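Local coordinates for Non-fluorescent flavoprotein (Photobacterium phosphoreum, PDB 1FVP), which binds flavin mononucleotide carrying an attached myristate, and may have FMN-linked alkanal monooxygenase activity, as in its bacterial luciferase relatives, at residues 111-114 and 115-118. Numbering follows the deposited sequence.
Sequences NASA and SKYN
The Tyr117 ring lies beside Ser113, one turn earlier in the chain, with Tyr117 CE2 4.1 Å from Ser113 CB. Ser113 O approaches Tyr117 CD2 obliquely, at 3.5 Å. Lys116 CG sits over the centre of one face, 4.0 Å above the plane. Tyr117 has CG anti to its own carbonyl carbon (chi1 -53°), which turns the ring back along the helix toward Ser113. Beyond CG the Lys116 chain is bent rather than extended, which brings Lys116 NZ to 3.5 Å from Tyr117 OH, a weak hydrogen bond.

The polar ends meet at Asp83 of helix 80-87. Its carboxylate is hydrogen-bonded to Ser113 OG and Tyr117 OH. Lys116 NZ lies farther from it, in a long and weak ion pair. This joins the last turn of helix 100-116 to helix 80-87.

Three backbone bonds run through the turn. Ser115 N binds Asn111 O at 3.2 Å. Lys116 N binds Ala112 O, also at 3.2 Å. Tyr117 N binds Ser113 O at 3.1 Å.

Tyr117 is the first residue to leave helical geometry. The positive phi of Asn118 fits the C-prime residue of a Schellman motif, though the bond from Asn118 N to Ser115 O is weak and its placing uncertain. Such a motif would end the helix of the beta-alpha-beta unit between strands 92-94 and 126-134.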
loop_
_atom_site.group_PDB
_atom_site.type_symbol
_atom_site.label_atom_id
_atom_site.label_comp_id
_atom_site.label_asym_id
_atom_site.label_seq_id
_atom_site.Cartn_x
_atom_site.Cartn_y
_atom_site.Cartn_z
ATOM N N ASN A 111 -8.091 6.344 22.576
ATOM C CA ASN A 111 -9.215 7.300 22.829
ATOM C C ASN A 111 -8.701 8.189 23.949
ATOM O O ASN A 111 -9.053 9.363 24.035
ATOM C CB ASN A 111 -10.492 6.509 22.964
ATOM C CG ASN A 111 -11.013 6.203 21.563
ATOM O OD1 ASN A 111 -10.341 6.619 20.608
ATOM N ND2 ASN A 111 -12.146 5.520 21.545
ATOM N N ALA A 112 -7.845 7.515 24.694
ATOM C CA ALA A 112 -7.167 8.048 25.864
ATOM C C ALA A 112 -6.026 8.977 25.441
ATOM O O ALA A 112 -5.851 10.027 26.098
ATOM C CB ALA A 112 -6.686 6.912 26.752
ATOM N N SER A 113 -5.321 8.566 24.399
ATOM C CA SER A 113 -4.207 9.391 23.904
ATOM C C SER A 113 -4.850 10.590 23.218
ATOM O O SER A 113 -4.546 11.741 23.577
ATOM C CB SER A 113 -3.223 8.666 23.034
ATOM O OG SER A 113 -2.326 7.895 23.804
ATOM N N ALA A 114 -5.727 10.308 22.276
ATOM C CA ALA A 114 -6.428 11.393 21.552
ATOM C C ALA A 114 -6.779 12.479 22.571
ATOM O O ALA A 114 -6.522 13.672 22.332
ATOM C CB ALA A 114 -7.664 10.865 20.868
ATOM N N SER A 115 -7.330 12.025 23.693
ATOM C CA SER A 115 -7.701 12.941 24.783
ATOM C C SER A 115 -6.505 13.838 25.132
ATOM O O SER A 115 -6.532 15.051 24.952
ATOM C CB SER A 115 -8.157 12.199 26.034
ATOM O OG SER A 115 -8.625 13.123 27.010
ATOM N N LYS A 116 -5.493 13.181 25.632
ATOM C CA LYS A 116 -4.218 13.724 26.074
ATOM C C LYS A 116 -3.759 14.880 25.208
ATOM O O LYS A 116 -3.763 16.037 25.673
ATOM C CB LYS A 116 -3.151 12.639 26.165
ATOM C CG LYS A 116 -1.721 13.147 26.218
ATOM C CD LYS A 116 -0.825 12.235 27.017
ATOM C CE LYS A 116 -0.799 10.809 26.535
ATOM N NZ LYS A 116 0.626 10.466 26.221
ATOM N N TYR A 117 -3.380 14.620 23.976
ATOM C CA TYR A 117 -2.910 15.641 23.027
ATOM C C TYR A 117 -4.059 16.564 22.627
ATOM O O TYR A 117 -4.006 17.314 21.638
ATOM C CB TYR A 117 -2.251 14.923 21.838
ATOM C CG TYR A 117 -1.168 13.920 22.160
ATOM C CD1 TYR A 117 0.142 14.318 22.441
ATOM C CD2 TYR A 117 -1.408 12.547 22.181
ATOM C CE1 TYR A 117 1.155 13.412 22.722
ATOM C CE2 TYR A 117 -0.413 11.626 22.465
ATOM C CZ TYR A 117 0.875 12.050 22.735
ATOM O OH TYR A 117 1.847 11.123 23.014
ATOM N N ASN A 118 -5.122 16.528 23.401
ATOM C CA ASN A 118 -6.350 17.304 23.214
ATOM C C ASN A 118 -6.715 17.352 21.725
ATOM O O ASN A 118 -7.139 18.418 21.253
ATOM C CB ASN A 118 -6.291 18.671 23.888
ATOM C CG ASN A 118 -7.019 18.775 25.217
ATOM O OD1 ASN A 118 -6.609 18.241 26.267
ATOM N ND2 ASN A 118 -8.156 19.492 25.217
#